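Local atomic coordinates of SAHS4 (PDB entry 5Z4G), a protein that probably acts as a secreted molecular shield during desiccation in a tardigrade, and binds zinc ions on a fatty-acid-binding-protein-like barrel. Residues 22-27 / 63-68; 34-39 / 151-156; 89-94 / 106-111. All coordinates share one frame; numbering follows the deposited sequence. Where two conformers were deposited one is given.

Contact 1. Residues 22-27 / 63-68. With ZN (zinc ion), chain C.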
# COMPACT_ATOMS: atom_id res chain seq x y z
N LYS A 22 -8.53 -2.66 14.01
CA LYS A 22 -8.00 -2.55 12.65
C LYS A 22 -7.43 -1.13 12.50
O LYS A 22 -8.04 -0.25 11.86
CB LYS A 22 -9.10 -2.87 11.62
CG LYS A 22 -9.59 -4.30 11.72
CD LYS A 22 -10.79 -4.59 10.83
CE LYS A 22 -11.48 -5.89 11.24
NZ LYS A 22 -10.58 -7.06 11.51
N PRO A 23 -6.25 -0.90 13.11
CA PRO A 23 -5.77 0.49 13.25
C PRO A 23 -5.28 1.11 11.94
O PRO A 23 -5.01 2.30 11.90
CB PRO A 23 -4.60 0.35 14.25
CG PRO A 23 -4.14 -1.07 14.09
CD PRO A 23 -5.36 -1.87 13.77
N TRP A 24 -5.18 0.29 10.89
CA TRP A 24 -4.85 0.77 9.55
C TRP A 24 -6.03 1.47 8.86
O TRP A 24 -5.84 2.15 7.85
CB TRP A 24 -4.31 -0.38 8.67
CG TRP A 24 -5.08 -1.64 8.80
CD1 TRP A 24 -4.85 -2.65 9.70
CD2 TRP A 24 -6.23 -2.03 8.03
NE1 TRP A 24 -5.77 -3.65 9.53
CE2 TRP A 24 -6.63 -3.31 8.51
CE3 TRP A 24 -6.94 -1.45 6.97
CZ2 TRP A 24 -7.73 -4.00 7.98
CZ3 TRP A 24 -8.03 -2.14 6.43
CH2 TRP A 24 -8.42 -3.40 6.94
N LEU A 25 -7.24 1.28 9.39
CA LEU A 25 -8.40 2.04 8.90
C LEU A 25 -8.23 3.52 9.20
O LEU A 25 -7.85 3.90 10.31
CB LEU A 25 -9.72 1.52 9.48
CG LEU A 25 -10.18 0.11 9.08
CD1 LEU A 25 -11.31 -0.34 10.00
CD2 LEU A 25 -10.61 0.02 7.62
N GLY A 26 -8.49 4.34 8.19
CA GLY A 26 -8.26 5.79 8.30
C GLY A 26 -7.59 6.34 7.07
O GLY A 26 -7.40 5.62 6.08
N LYS A 27 -7.24 7.63 7.14
CA LYS A 27 -6.53 8.29 6.05
C LYS A 27 -5.13 8.66 6.51
O LYS A 27 -4.93 9.05 7.65
CB LYS A 27 -7.29 9.52 5.56
CG LYS A 27 -6.83 10.00 4.19
CD LYS A 27 -7.61 11.22 3.75
CE LYS A 27 -7.29 11.55 2.30
NZ LYS A 27 -8.14 12.66 1.80
N LEU A 63 -3.17 7.81 1.49
CA LEU A 63 -3.72 6.48 1.50
C LEU A 63 -4.95 6.46 2.40
O LEU A 63 -4.90 6.97 3.52
CB LEU A 63 -2.64 5.54 2.01
CG LEU A 63 -2.91 4.09 2.31
CD1 LEU A 63 -3.40 3.38 1.07
CD2 LEU A 63 -1.58 3.51 2.78
N LYS A 64 -6.05 5.90 1.92
CA LYS A 64 -7.26 5.81 2.74
C LYS A 64 -7.83 4.41 2.70
O LYS A 64 -8.04 3.87 1.62
CB LYS A 64 -8.31 6.85 2.29
CG LYS A 64 -9.51 6.96 3.24
CD LYS A 64 -10.29 8.24 3.02
CE LYS A 64 -11.42 8.05 2.03
NZ LYS A 64 -12.55 8.99 2.34
N TYR A 65 -8.09 3.84 3.87
CA TYR A 65 -8.78 2.55 4.01
C TYR A 65 -10.03 2.78 4.83
O TYR A 65 -9.97 3.44 5.86
CB TYR A 65 -7.90 1.53 4.76
CG TYR A 65 -6.76 0.97 3.95
CD1 TYR A 65 -6.98 -0.06 3.04
CD2 TYR A 65 -5.45 1.44 4.12
CE1 TYR A 65 -5.94 -0.61 2.30
CE2 TYR A 65 -4.40 0.90 3.39
CZ TYR A 65 -4.65 -0.11 2.47
OH TYR A 65 -3.62 -0.62 1.73
N TRP A 66 -11.17 2.23 4.38
CA TRP A 66 -12.41 2.36 5.14
C TRP A 66 -13.34 1.18 4.93
O TRP A 66 -13.19 0.42 3.96
CB TRP A 66 -13.11 3.71 4.89
CG TRP A 66 -13.82 3.89 3.57
CD1 TRP A 66 -15.17 3.81 3.35
CD2 TRP A 66 -13.23 4.28 2.32
NE1 TRP A 66 -15.46 4.08 2.03
CE2 TRP A 66 -14.29 4.38 1.38
CE3 TRP A 66 -11.92 4.51 1.89
CZ2 TRP A 66 -14.08 4.72 0.03
CZ3 TRP A 66 -11.70 4.85 0.54
CH2 TRP A 66 -12.78 4.96 -0.36
N LYS A 67 -14.27 1.02 5.86
CA LYS A 67 -15.27 -0.03 5.82
C LYS A 67 -16.60 0.61 6.20
O LYS A 67 -16.71 1.23 7.26
CB LYS A 67 -14.90 -1.14 6.81
CG LYS A 67 -15.92 -2.26 6.95
CD LYS A 67 -15.57 -3.47 6.12
CE LYS A 67 -16.53 -4.61 6.40
NZ LYS A 67 -15.89 -5.94 6.20
N GLU A 68 -17.60 0.48 5.34
CA GLU A 68 -18.95 0.88 5.75
C GLU A 68 -19.68 -0.27 6.43
O GLU A 68 -19.57 -1.43 6.00
CB GLU A 68 -19.77 1.53 4.64
CG GLU A 68 -19.91 0.74 3.35
CD GLU A 68 -19.08 1.31 2.21
OE1 GLU A 68 -18.63 2.47 2.31
OE2 GLU A 68 -18.89 0.58 1.21
ZN ZN C . -18.62 -0.27 -0.89
O HOH W 1 -18.84 -0.61 -2.96
O HOH W 2 -19.45 1.85 -1.37

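Contact 2. Residues 34-39 / 151-156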
# COMPACT_ATOMS: atom_id res chain seq x y z
N THR A 34 12.09 9.78 1.44
CA THR A 34 11.97 8.51 0.75
C THR A 34 11.90 7.35 1.75
O THR A 34 12.37 7.50 2.88
CB THR A 34 13.16 8.27 -0.21
OG1 THR A 34 14.39 8.50 0.48
CG2 THR A 34 13.06 9.21 -1.41
N PRO A 35 11.31 6.21 1.35
CA PRO A 35 11.26 5.06 2.26
C PRO A 35 12.64 4.62 2.73
O PRO A 35 13.63 4.83 2.02
CB PRO A 35 10.65 3.96 1.38
CG PRO A 35 9.76 4.72 0.45
CD PRO A 35 10.58 5.93 0.10
N GLU A 36 12.71 4.07 3.95
CA GLU A 36 13.92 3.42 4.44
C GLU A 36 14.33 2.32 3.46
O GLU A 36 13.49 1.55 2.99
CB GLU A 36 13.69 2.82 5.82
CG GLU A 36 14.44 3.52 6.95
CD GLU A 36 14.57 2.66 8.20
OE1 GLU A 36 14.40 3.20 9.31
OE2 GLU A 36 14.85 1.44 8.08
N ASN A 37 15.63 2.30 3.13
CA ASN A 37 16.21 1.34 2.18
C ASN A 37 15.70 1.48 0.73
O ASN A 37 15.80 0.54 -0.07
CB ASN A 37 16.04 -0.10 2.71
CG ASN A 37 17.14 -1.04 2.24
OD1 ASN A 37 18.30 -0.63 2.09
ND2 ASN A 37 16.79 -2.30 2.04
N TRP A 38 15.17 2.65 0.39
CA TRP A 38 14.61 2.92 -0.94
C TRP A 38 15.57 2.65 -2.10
O TRP A 38 15.16 2.03 -3.09
CB TRP A 38 14.07 4.35 -1.03
CG TRP A 38 13.33 4.68 -2.31
CD1 TRP A 38 13.65 5.65 -3.21
CD2 TRP A 38 12.13 4.05 -2.80
NE1 TRP A 38 12.74 5.67 -4.24
CE2 TRP A 38 11.79 4.70 -4.01
CE3 TRP A 38 11.32 3.00 -2.34
CZ2 TRP A 38 10.67 4.33 -4.78
CZ3 TRP A 38 10.20 2.63 -3.11
CH2 TRP A 38 9.88 3.30 -4.31
N GLU A 39 16.82 3.10 -1.97
CA GLU A 39 17.82 2.92 -3.03
C GLU A 39 18.00 1.45 -3.37
O GLU A 39 17.93 1.07 -4.54
CB GLU A 39 19.17 3.57 -2.68
CG GLU A 39 20.06 3.81 -3.90
CD GLU A 39 21.52 4.07 -3.57
OE1 GLU A 39 22.11 4.97 -4.20
OE2 GLU A 39 22.10 3.37 -2.71
N THR A 151 13.71 -5.33 1.34
CA THR A 151 12.65 -4.70 2.10
C THR A 151 12.85 -3.20 2.21
O THR A 151 13.94 -2.73 2.57
CB THR A 151 12.56 -5.33 3.51
OG1 THR A 151 12.28 -6.72 3.37
CG2 THR A 151 11.45 -4.70 4.33
N GLY A 152 11.80 -2.46 1.88
CA GLY A 152 11.72 -1.03 2.15
C GLY A 152 10.65 -0.75 3.19
O GLY A 152 9.77 -1.57 3.42
N LYS A 153 10.73 0.40 3.84
CA LYS A 153 9.74 0.78 4.85
C LYS A 153 9.38 2.24 4.68
O LYS A 153 10.26 3.09 4.59
CB LYS A 153 10.26 0.52 6.28
CG LYS A 153 10.70 -0.91 6.56
CD LYS A 153 11.43 -1.03 7.89
CE LYS A 153 11.95 -2.45 8.09
NZ LYS A 153 12.30 -2.71 9.52
N ARG A 154 8.09 2.51 4.62
CA ARG A 154 7.60 3.88 4.53
C ARG A 154 6.67 4.19 5.69
O ARG A 154 5.85 3.36 6.10
CB ARG A 154 6.86 4.07 3.23
CG ARG A 154 6.76 5.52 2.82
CD ARG A 154 6.01 5.61 1.53
NE ARG A 154 6.23 6.90 0.90
CZ ARG A 154 5.45 7.41 -0.04
NH1 ARG A 154 4.37 6.75 -0.43
NH2 ARG A 154 5.75 8.59 -0.56
N TRP A 155 6.79 5.41 6.21
CA TRP A 155 5.96 5.87 7.32
C TRP A 155 4.94 6.91 6.89
O TRP A 155 5.20 7.74 6.02
CB TRP A 155 6.81 6.40 8.47
CG TRP A 155 7.57 5.31 9.17
CD1 TRP A 155 7.19 4.62 10.29
CD2 TRP A 155 8.84 4.76 8.78
NE1 TRP A 155 8.14 3.69 10.62
CE2 TRP A 155 9.17 3.75 9.72
CE3 TRP A 155 9.74 5.03 7.73
CZ2 TRP A 155 10.35 3.00 9.64
CZ3 TRP A 155 10.92 4.29 7.66
CH2 TRP A 155 11.21 3.28 8.61
N TYR A 156 3.77 6.84 7.53
CA TYR A 156 2.65 7.75 7.27
C TYR A 156 2.12 8.28 8.59
O TYR A 156 2.22 7.60 9.62
CB TYR A 156 1.49 7.02 6.58
CG TYR A 156 1.79 6.45 5.21
CD1 TYR A 156 2.56 5.28 5.06
CD2 TYR A 156 1.28 7.05 4.06
CE1 TYR A 156 2.85 4.77 3.81
CE2 TYR A 156 1.56 6.55 2.79
CZ TYR A 156 2.33 5.39 2.68
OH TYR A 156 2.63 4.83 1.45

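Contact 3. Residues 89-94 / 106-111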
# COMPACT_ATOMS: atom_id res chain seq x y z
N THR A 89 -10.43 1.26 -5.24
CA THR A 89 -10.99 -0.07 -5.41
C THR A 89 -11.60 -0.59 -4.11
O THR A 89 -11.58 0.08 -3.07
CB THR A 89 -9.96 -1.05 -6.05
OG1 THR A 89 -10.65 -2.17 -6.62
CG2 THR A 89 -8.91 -1.55 -5.06
N SER A 90 -12.17 -1.79 -4.20
CA SER A 90 -12.72 -2.49 -3.05
C SER A 90 -12.15 -3.89 -3.03
O SER A 90 -11.74 -4.41 -4.07
CB SER A 90 -14.25 -2.52 -3.13
OG SER A 90 -14.68 -3.05 -4.37
N PHE A 91 -12.11 -4.49 -1.85
CA PHE A 91 -11.59 -5.85 -1.71
C PHE A 91 -12.26 -6.57 -0.55
O PHE A 91 -12.77 -5.94 0.38
CB PHE A 91 -10.05 -5.85 -1.57
CG PHE A 91 -9.52 -5.16 -0.33
CD1 PHE A 91 -9.33 -5.85 0.87
CD2 PHE A 91 -9.20 -3.79 -0.36
CE1 PHE A 91 -8.84 -5.21 2.01
CE2 PHE A 91 -8.73 -3.14 0.77
CZ PHE A 91 -8.53 -3.85 1.96
N LYS A 92 -12.24 -7.89 -0.63
CA LYS A 92 -12.69 -8.75 0.46
C LYS A 92 -11.48 -9.54 0.91
O LYS A 92 -10.71 -10.01 0.08
CB LYS A 92 -13.82 -9.68 0.01
CG LYS A 92 -15.06 -8.93 -0.46
CD LYS A 92 -16.21 -9.84 -0.84
CE LYS A 92 -17.33 -9.01 -1.42
NZ LYS A 92 -18.59 -9.78 -1.63
N MET A 93 -11.33 -9.69 2.23
CA MET A 93 -10.21 -10.48 2.77
C MET A 93 -10.17 -11.88 2.19
O MET A 93 -11.19 -12.58 2.13
CB MET A 93 -10.26 -10.55 4.29
CG MET A 93 -10.14 -9.20 4.97
SD MET A 93 -8.57 -8.38 4.65
CE MET A 93 -8.92 -6.82 5.46
N GLY A 94 -8.99 -12.28 1.73
CA GLY A 94 -8.77 -13.62 1.18
C GLY A 94 -9.25 -13.87 -0.24
O GLY A 94 -9.12 -14.99 -0.74
N LEU A 106 -1.71 -6.52 -12.19
CA LEU A 106 -1.26 -6.82 -10.85
C LEU A 106 -2.38 -7.62 -10.19
O LEU A 106 -3.53 -7.18 -10.19
CB LEU A 106 -1.01 -5.49 -10.12
CG LEU A 106 -0.52 -5.38 -8.69
CD1 LEU A 106 0.29 -4.10 -8.52
CD2 LEU A 106 -1.68 -5.43 -7.69
N LYS A 107 -2.04 -8.80 -9.68
CA LYS A 107 -2.97 -9.61 -8.91
C LYS A 107 -2.64 -9.47 -7.43
O LYS A 107 -1.48 -9.45 -7.05
CB LYS A 107 -2.88 -11.08 -9.32
CG LYS A 107 -3.32 -11.35 -10.75
CD LYS A 107 -3.23 -12.84 -11.07
CE LYS A 107 -3.43 -13.08 -12.56
NZ LYS A 107 -3.41 -14.53 -12.89
N TYR A 108 -3.66 -9.34 -6.59
CA TYR A 108 -3.40 -9.20 -5.16
C TYR A 108 -4.44 -9.90 -4.28
O TYR A 108 -5.58 -10.09 -4.70
CB TYR A 108 -3.30 -7.72 -4.76
CG TYR A 108 -4.63 -7.01 -4.74
CD1 TYR A 108 -5.16 -6.45 -5.90
CD2 TYR A 108 -5.39 -6.94 -3.56
CE1 TYR A 108 -6.39 -5.82 -5.89
CE2 TYR A 108 -6.62 -6.32 -3.54
CZ TYR A 108 -7.12 -5.76 -4.70
OH TYR A 108 -8.34 -5.14 -4.68
N VAL A 109 -4.03 -10.25 -3.06
CA VAL A 109 -4.94 -10.77 -2.03
C VAL A 109 -4.59 -10.09 -0.71
O VAL A 109 -3.42 -10.05 -0.32
CB VAL A 109 -4.83 -12.30 -1.85
CG1 VAL A 109 -5.85 -12.78 -0.82
CG2 VAL A 109 -5.02 -13.04 -3.16
N CYS A 110 -5.60 -9.57 -0.03
CA CYS A 110 -5.44 -8.96 1.29
C CYS A 110 -5.87 -9.92 2.38
O CYS A 110 -6.90 -10.57 2.26
CB CYS A 110 -6.26 -7.69 1.41
SG CYS A 110 -5.68 -6.38 0.33
N THR A 111 -5.07 -10.00 3.44
CA THR A 111 -5.42 -10.79 4.62
C THR A 111 -5.04 -10.01 5.86
O THR A 111 -4.41 -8.93 5.77
CB THR A 111 -4.69 -12.16 4.64
OG1 THR A 111 -3.28 -11.95 4.49
CG2 THR A 111 -5.20 -13.10 3.53
O HOH W 3 -9.33 -4.47 -7.07
O HOH W 4 -10.53 -6.93 -4.80
O HOH W 5 -8.20 -9.20 -0.95

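Contact 1. Residues 22-27 / 63-68
Leu63 O receives a CA-H...O contact from Lys27 CA, 3.3 Å away. Lys64 and Lys27 form a non-hydrogen-bonded antiparallel pair. Their aliphatic chains lie at an angle across each other, Lys64 CB 4.0 Å from Lys27 CG. Lys27 NZ and Lys64 NZ stay 5.8 Å apart, and Lys27 NZ is held in a salt bridge by the terminal carboxylate of Ala161. Tyr65 carries the main contact. Its N and O make two nearly straight bonds to Gly26, with Gly26 N 2.9 Å from Tyr65 O. Gly26 and Trp28 match the Gly-x-Trp signature of lipocalins and fatty-acid-binding proteins. At the backbone angles of Gly26, a CB would press on the carbonyl O of Leu25. Trp24 turns the edge of its six-membered ring to the Tyr65 face, a T-shaped pair with planes at 86°. Its first torsion sets the indole between the backbone N and carbonyl carbon (chi1 44°) and brings Trp24 CE3 within 3.8 Å of Tyr65 CB. Beyond Tyr65, Leu25 CD2 rests on Trp66 CA at 3.9 Å. Glu68 OE2 binds a zinc ion with Glu71, His73, His75 and two waters. The chemistry implies a backbone-bonded barrel joint packed on one side by aromatic rings, with partly exposed lysines on the other.

Contact 2. Residues 34-39 / 151-156
The type II turn from Pro35 to Trp38 docks on the last strand of a fatty-acid-binding-protein-like barrel, meeting Thr151 to Trp155. It leads from strand 26-30 into helix 38-44, the first of the two short helices of this fold. Glu36 and Lys153 form a single antiparallel bridge. Glu36 N donates to Lys153 O at 2.7 Å, a short but bent bond with 132° at the hydrogen. Lys153 N returns a longer one to Glu36 O at 3.1 Å. The same Glu36 O takes a CA-H...O contact from Gly152. The far rim of the Trp155 indole lies against the Glu36 chain, a contact that is less certain because Trp155 was modelled in two conformers. Pro35 and Arg154 run side by side, with Pro35 CG 3.9 Å from Arg154 CG. Arg154 reaches inward with CG opposite its backbone N (chi1 -159°). Its NH1 bonds Tyr156 OH at 3.2 Å, and also Thr61. This Arg-x-Tyr pair recalls the one that holds the ligand carboxylate in many fatty-acid-binding proteins. With an alanine here, Tyr156 OH would probably lose this donor and a gap would be likely to open beside the Pro35 ring. Asn37 occupies the N-cap position, but its side chain makes no capping bond. Its ND2 instead donates to Thr151 O, at 2.9 Å and 167°, with the acceptor in the amide plane.

Contact 3. Residues 89-94 / 106-111
Tyr108 OH is gripped by two waters that tie it to the other segment. One water lies in the plane of the Tyr108 ring, 2.7 Å from Tyr108 OH, and bonds Thr89 OG1 as well. The second, 2.8 Å from Tyr108 OH, donates to Ser90 O. A third water connects the backbones by donating a hydrogen bond to Lys92 O and accepting one from Cys110 N. Strands 86-91 and 104-113 are not neighbours in the sheet. Their short segments cross at 55°, near the gap between the fourth and fifth strands that marks the fatty-acid-binding-protein barrel, so water and side chains do much of the bridging here. Cys110 SG sits over one face of the Phe91 ring, 3.9 Å from its centroid and 18° off the normal. Cys110 CB packs on Phe91 CD1 at 3.6 Å. Phe91 CB meets the edge of the Tyr108 ring, near its plane, at 4.0 Å from Tyr108 CE2. Met93 bends at its second torsion (chi2 -63°), and its SD lies 4.0 Å from Cys110 CB. Its CE reaches the edge of the Phe91 ring. Gly94 N donates to Cys110 O at 2.8 Å, nearly along the C=O axis.

All three contacts belong to the same antiparallel barrel. Contacts 1 and 3 are neighbours, their centres about 14 Å apart. They touch inside the barrel, where Trp24 meets Met93 and Tyr65 meets Phe91. Contact 2 lies farther off, its centre about 21 Å from that of contact 1 and 23 Å from that of contact 3. It shares the sheet with contact 1 through adjacent strands 26-30 and 150-159. Each contact has three buried touching residues. Contact 1 has no fully exposed one, contact 3 has Gly94, and contact 2, the most surface-like, has Glu36 and Asn37. Contact 1 joins adjacent strands by direct backbone bonds. Contact 2 sets a turn on a strand. Contact 3 spans non-adjacent strands and relies more on waters and sulfur.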